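Local atomic coordinates of RNA-directed RNA polymerase (Infectious pancreatic necrosis virus, PDB entry 3ZED), a protein that acts as an RNA-dependent RNA polymerase, extending an RNA strand by one ribonucleotide from a nucleoside triphosphate with release of diphosphate. Residues K199-T204 and N480-T485; Q351-Y356 and V383-D388. All blocks are in the same frame, centred on the assembly; numbering follows the deposited sequence.

Contact 1. Residues K199-T204 and N480-T485; sequences KLLEQT and NHLMST. With K (potassium ion), chain L.
Thr485 OG1 is gripped from two sides: it donates to His481 O, one turn back in its own helix, at 2.9 Å, and it meets Thr204 OG1 of the other helix at 2.8 Å. The two hydroxyls approach tip to tip. His481 O is in turn shared, because Thr485 N reaches it from the face of the carbonyl plane opposite to the hydroxyl. Thr485 places its methyl beside the Thr204 hydroxyl, and the same CG2 rests 3.8 Å from Leu200 CB.

A second polar bond runs alongside. His481 NE2 donates to Thr204 O, the last carbonyl of helix 194-204, at 2.8 Å with a fairly straight N-H...O angle of 162°. The oxygen lies close to the imidazole plane, whereas NE2 stands well above the plane of the carbonyl. With CG anti to the backbone N (chi1 -162°), the ring extends toward the other helix; ND1 is hydrogen-bonded to Ala387 N, which helps fix the ring flip and fits a neutral ring with its proton on NE2. The N-H donor would also complement the negative end of the helix dipole.

Apolar contact continues at Leu201, whose CD1 meets Leu482 CD1 at 4.0 Å, the two side chains crossing at about a right angle. Gln203 faces the other way, with its chain bent at CG, and its OE1 binds a potassium ion at 2.8 Å; Thr698, Ser701, Pro702, Lys704 and a water complete the site.

The arrangement is a steep, buried helix-helix packing, the short axes 10.4 Å apart and crossing at 106°. Helix 412-426 packs beside Leu201 and Leu482, helix 706-714 covers Leu200, and Ile385 of strand 382-386 lies against Thr204 and His481.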
loop_
_atom_site.group_PDB
_atom_site.type_symbol
_atom_site.label_atom_id
_atom_site.label_comp_id
_atom_site.label_asym_id
_atom_site.label_seq_id
_atom_site.Cartn_x
_atom_site.Cartn_y
_atom_site.Cartn_z
ATOM N N LYS B 199 -0.065 21.003 -6.892
ATOM C CA LYS B 199 1.114 21.491 -7.616
ATOM C C LYS B 199 2.378 20.733 -7.160
ATOM O O LYS B 199 3.259 20.481 -7.980
ATOM C CB LYS B 199 1.291 23.014 -7.435
ATOM C CG LYS B 199 0.195 23.878 -8.080
ATOM C CD LYS B 199 -0.000 23.669 -9.596
ATOM C CE LYS B 199 1.144 24.205 -10.422
ATOM N NZ LYS B 199 0.937 23.968 -11.869
ATOM N N LEU B 200 2.452 20.349 -5.868
ATOM C CA LEU B 200 3.583 19.580 -5.348
ATOM C C LEU B 200 3.485 18.150 -5.870
ATOM O O LEU B 200 4.468 17.613 -6.374
ATOM C CB LEU B 200 3.630 19.588 -3.811
ATOM C CG LEU B 200 3.905 20.916 -3.100
ATOM C CD1 LEU B 200 3.570 20.806 -1.627
ATOM C CD2 LEU B 200 5.359 21.370 -3.273
ATOM N N LEU B 201 2.269 17.561 -5.816
ATOM C CA LEU B 201 1.999 16.200 -6.281
ATOM C C LEU B 201 2.199 16.073 -7.776
ATOM O O LEU B 201 2.513 14.991 -8.234
ATOM C CB LEU B 201 0.592 15.728 -5.880
ATOM C CG LEU B 201 0.374 15.494 -4.387
ATOM C CD1 LEU B 201 -1.095 15.487 -4.045
ATOM C CD2 LEU B 201 1.101 14.209 -3.905
ATOM N N GLU B 202 2.074 17.168 -8.543
ATOM C CA GLU B 202 2.338 17.105 -9.991
ATOM C C GLU B 202 3.799 16.704 -10.231
ATOM O O GLU B 202 4.107 16.045 -11.223
ATOM C CB GLU B 202 2.043 18.445 -10.653
ATOM C CG GLU B 202 0.567 18.696 -10.922
ATOM C CD GLU B 202 0.248 20.045 -11.547
ATOM O OE1 GLU B 202 1.175 20.873 -11.701
ATOM O OE2 GLU B 202 -0.929 20.265 -11.910
ATOM N N GLN B 203 4.678 17.060 -9.277
ATOM C CA GLN B 203 6.105 16.774 -9.292
ATOM C C GLN B 203 6.462 15.451 -8.575
ATOM O O GLN B 203 7.227 14.661 -9.140
ATOM C CB GLN B 203 6.911 17.933 -8.657
ATOM C CG GLN B 203 6.669 19.324 -9.271
ATOM C CD GLN B 203 6.779 19.335 -10.782
ATOM O OE1 GLN B 203 7.689 18.725 -11.374
ATOM N NE2 GLN B 203 5.839 20.020 -11.438
ATOM N N THR B 204 5.964 15.236 -7.323
ATOM C CA THR B 204 6.303 14.063 -6.485
ATOM C C THR B 204 5.471 12.832 -6.841
ATOM O O THR B 204 5.905 11.712 -6.566
ATOM C CB THR B 204 6.144 14.403 -5.009
ATOM O OG1 THR B 204 4.747 14.573 -4.740
ATOM C CG2 THR B 204 6.914 15.668 -4.615
ATOM N N ASN B 480 0.013 8.107 2.253
ATOM C CA ASN B 480 1.360 8.132 2.835
ATOM C C ASN B 480 2.314 8.930 1.945
ATOM O O ASN B 480 3.113 9.716 2.455
ATOM C CB ASN B 480 1.884 6.706 3.038
ATOM C CG ASN B 480 1.365 6.019 4.286
ATOM O OD1 ASN B 480 0.747 6.622 5.152
ATOM N ND2 ASN B 480 1.596 4.733 4.395
ATOM N N HIS B 481 2.198 8.765 0.599
ATOM C CA HIS B 481 3.031 9.488 -0.371
ATOM C C HIS B 481 2.789 11.007 -0.281
ATOM O O HIS B 481 3.740 11.784 -0.391
ATOM C CB HIS B 481 2.766 8.960 -1.792
ATOM C CG HIS B 481 3.839 9.305 -2.788
ATOM N ND1 HIS B 481 4.874 8.420 -3.077
ATOM C CD2 HIS B 481 3.977 10.408 -3.564
ATOM C CE1 HIS B 481 5.590 9.004 -4.027
ATOM N NE2 HIS B 481 5.106 10.214 -4.333
ATOM N N LEU B 482 1.528 11.423 -0.048
ATOM C CA LEU B 482 1.186 12.838 0.118
ATOM C C LEU B 482 1.839 13.407 1.412
ATOM O O LEU B 482 2.395 14.514 1.395
ATOM C CB LEU B 482 -0.338 13.029 0.112
ATOM C CG LEU B 482 -0.927 14.397 0.556
ATOM C CD1 LEU B 482 -0.243 15.567 -0.138
ATOM C CD2 LEU B 482 -2.355 14.473 0.152
ATOM N N MET B 483 1.787 12.650 2.508
ATOM C CA MET B 483 2.404 13.068 3.777
ATOM C C MET B 483 3.916 13.244 3.623
ATOM O O MET B 483 4.447 14.261 4.072
ATOM C CB MET B 483 2.053 12.114 4.909
ATOM C CG MET B 483 0.591 12.210 5.299
ATOM S SD MET B 483 0.187 11.313 6.808
ATOM C CE MET B 483 0.332 9.621 6.245
ATOM N N SER B 484 4.589 12.319 2.906
ATOM C CA SER B 484 6.032 12.440 2.645
ATOM C C SER B 484 6.328 13.648 1.763
ATOM O O SER B 484 7.331 14.318 1.984
ATOM C CB SER B 484 6.577 11.173 1.996
ATOM O OG SER B 484 6.517 10.099 2.913
ATOM N N THR B 485 5.429 13.951 0.805
ATOM C CA THR B 485 5.512 15.122 -0.090
ATOM C C THR B 485 5.529 16.429 0.739
ATOM O O THR B 485 6.307 17.339 0.439
ATOM C CB THR B 485 4.352 15.079 -1.108
ATOM O OG1 THR B 485 4.611 14.003 -2.008
ATOM C CG2 THR B 485 4.179 16.386 -1.885
HETATM K K K L . 8.479 19.016 -13.989
HETATM O O HOH W 1 10.059 16.996 -14.983
#

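Contact 2. Residues Q351-Y356 and V383-D388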
loop_
_atom_site.group_PDB
_atom_site.type_symbol
_atom_site.label_atom_id
_atom_site.label_comp_id
_atom_site.label_asym_id
_atom_site.label_seq_id
_atom_site.Cartn_x
_atom_site.Cartn_y
_atom_site.Cartn_z
ATOM N N GLN B 351 11.484 12.557 -15.037
ATOM C CA GLN B 351 12.174 13.525 -14.190
ATOM C C GLN B 351 11.255 13.887 -13.014
ATOM O O GLN B 351 10.590 14.919 -13.024
ATOM C CB GLN B 351 12.622 14.743 -15.009
ATOM C CG GLN B 351 13.787 14.383 -15.915
ATOM C CD GLN B 351 14.248 15.511 -16.779
ATOM O OE1 GLN B 351 14.702 16.556 -16.300
ATOM N NE2 GLN B 351 14.222 15.280 -18.078
ATOM N N THR B 352 11.183 12.976 -12.026
ATOM C CA THR B 352 10.365 13.087 -10.811
ATOM C C THR B 352 11.090 12.464 -9.614
ATOM O O THR B 352 11.722 11.435 -9.812
ATOM C CB THR B 352 8.976 12.386 -11.011
ATOM O OG1 THR B 352 8.283 12.343 -9.765
ATOM C CG2 THR B 352 9.089 10.945 -11.510
ATOM N N PRO B 353 10.915 12.957 -8.363
ATOM C CA PRO B 353 11.501 12.237 -7.205
ATOM C C PRO B 353 10.756 10.924 -6.876
ATOM O O PRO B 353 11.234 10.146 -6.055
ATOM C CB PRO B 353 11.335 13.237 -6.036
ATOM C CG PRO B 353 10.194 14.089 -6.422
ATOM C CD PRO B 353 10.214 14.190 -7.932
ATOM N N SER B 354 9.581 10.691 -7.470
ATOM C CA SER B 354 8.756 9.506 -7.190
ATOM C C SER B 354 9.450 8.184 -7.503
ATOM O O SER B 354 10.222 8.109 -8.459
ATOM C CB SER B 354 7.452 9.555 -7.972
ATOM O OG SER B 354 6.588 8.494 -7.596
ATOM N N LEU B 355 9.163 7.151 -6.681
ATOM C CA LEU B 355 9.660 5.791 -6.882
ATOM C C LEU B 355 8.489 4.835 -7.222
ATOM O O LEU B 355 8.693 3.627 -7.251
ATOM C CB LEU B 355 10.414 5.287 -5.625
ATOM C CG LEU B 355 11.851 5.793 -5.411
ATOM C CD1 LEU B 355 12.287 5.588 -3.976
ATOM C CD2 LEU B 355 12.829 5.143 -6.377
ATOM N N TYR B 356 7.261 5.373 -7.475
ATOM C CA TYR B 356 6.094 4.540 -7.775
ATOM C C TYR B 356 6.346 3.592 -8.966
ATOM O O TYR B 356 6.749 4.022 -10.046
ATOM C CB TYR B 356 4.831 5.390 -8.032
ATOM C CG TYR B 356 3.610 4.529 -8.299
ATOM C CD1 TYR B 356 3.027 3.776 -7.285
ATOM C CD2 TYR B 356 3.105 4.382 -9.586
ATOM C CE1 TYR B 356 1.929 2.954 -7.533
ATOM C CE2 TYR B 356 2.003 3.565 -9.845
ATOM C CZ TYR B 356 1.411 2.860 -8.813
ATOM O OH TYR B 356 0.323 2.047 -9.051
ATOM N N VAL B 383 16.338 13.897 -3.865
ATOM C CA VAL B 383 15.255 13.405 -3.038
ATOM C C VAL B 383 14.462 12.369 -3.833
ATOM O O VAL B 383 14.271 12.511 -5.037
ATOM C CB VAL B 383 14.357 14.523 -2.411
ATOM C CG1 VAL B 383 13.483 15.239 -3.448
ATOM C CG2 VAL B 383 13.504 13.966 -1.269
ATOM N N MET B 384 14.054 11.297 -3.154
ATOM C CA MET B 384 13.240 10.214 -3.720
ATOM C C MET B 384 12.139 9.896 -2.747
ATOM O O MET B 384 12.373 9.928 -1.529
ATOM C CB MET B 384 14.065 8.962 -4.047
ATOM C CG MET B 384 15.156 9.209 -5.060
ATOM S SD MET B 384 15.903 7.654 -5.489
ATOM C CE MET B 384 17.441 8.182 -6.167
ATOM N N ILE B 385 10.929 9.619 -3.265
ATOM C CA ILE B 385 9.752 9.363 -2.414
ATOM C C ILE B 385 9.013 8.125 -2.843
ATOM O O ILE B 385 8.721 7.947 -4.015
ATOM C CB ILE B 385 8.782 10.593 -2.374
ATOM C CG1 ILE B 385 9.517 11.895 -1.960
ATOM C CG2 ILE B 385 7.564 10.348 -1.466
ATOM C CD1 ILE B 385 8.797 13.192 -2.398
ATOM N N TYR B 386 8.636 7.314 -1.862
ATOM C CA TYR B 386 7.813 6.134 -2.044
ATOM C C TYR B 386 6.906 5.974 -0.834
ATOM O O TYR B 386 7.361 5.433 0.177
ATOM C CB TYR B 386 8.662 4.868 -2.265
ATOM C CG TYR B 386 7.813 3.689 -2.702
ATOM C CD1 TYR B 386 7.217 2.846 -1.768
ATOM C CD2 TYR B 386 7.589 3.431 -4.047
ATOM C CE1 TYR B 386 6.398 1.786 -2.162
ATOM C CE2 TYR B 386 6.795 2.359 -4.456
ATOM C CZ TYR B 386 6.194 1.545 -3.508
ATOM O OH TYR B 386 5.400 0.496 -3.885
ATOM N N ALA B 387 5.622 6.416 -0.929
ATOM C CA ALA B 387 4.669 6.314 0.193
ATOM C C ALA B 387 5.308 6.921 1.475
ATOM O O ALA B 387 5.756 8.067 1.416
ATOM C CB ALA B 387 4.237 4.850 0.407
ATOM N N ASP B 388 5.439 6.152 2.580
ATOM C CA ASP B 388 6.044 6.616 3.844
ATOM C C ASP B 388 7.596 6.571 3.845
ATOM O O ASP B 388 8.189 6.826 4.885
ATOM C CB ASP B 388 5.498 5.813 5.048
ATOM C CG ASP B 388 5.629 4.298 4.916
ATOM O OD1 ASP B 388 5.553 3.783 3.764
ATOM O OD2 ASP B 388 5.728 3.619 5.962
#
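This is a single parallel beta bridge, by which the loop 351-356 docks on strand 382-386, an edge strand of the antiparallel four-stranded sheet in the palm of the polymerase. That strand leads into the turn holding Ala387 and Asp388, which begin the Ala-Asp-Asn sequence that in birnaviruses replaces the Gly-Asp-Asp of polymerase motif C.

Ser354 pairs with Ile385, and the backbones run only 14° apart. Ile385 N donates to Pro353 O at 2.9 Å, and Ile385 O accepts from Leu355 N at 2.8 Å, the latter bond rather bent (139° at the hydrogen). Pro353 O also receives a CA-H...O contact from Met384. Two successive ST turns shape the loop for this: Thr352 OG1 accepts from Ser354 N, and Ser354 OG accepts from Tyr356 N, both nearly straight.

Around the bridge the side chains fit closely. Pro353 lays CB beside Val383, 3.9 Å from CG1. Leu355, with CG anti to its carbonyl carbon (chi1 -78°), sends CD1 over Met384 CB at 3.8 Å and brings CD2 near the Met384 sulfur. Its CB packs against Tyr386, the two side chains crossing at about a right angle. Phe477 of helix 476-493 meets the Tyr386 ring edge-to-face and also touches Tyr356. The Tyr386 ring turns its edge to the loop backbone, with CD2 3.4 Å from Leu355 O, which lies near the ring plane.

From the N terminus, helix 194-204 comes first, then the loop 351-356, strand 382-386 and finally helix 476-493. Contact 1 joins the first and last of these and closes a span of 275 residues. Contact 2 falls wholly within that span and closes a much shorter one of 26 residues that carries helix 364-377. The two contacts touch directly: Gln203 O probably accepts a hydrogen bond from Thr352 OG1 at 2.6 Å, and Ser484 OG probably bonds to Ala387 O. Thus the edge of the palm sheet, the loop docked on it and two helices far apart in sequence form one continuous block.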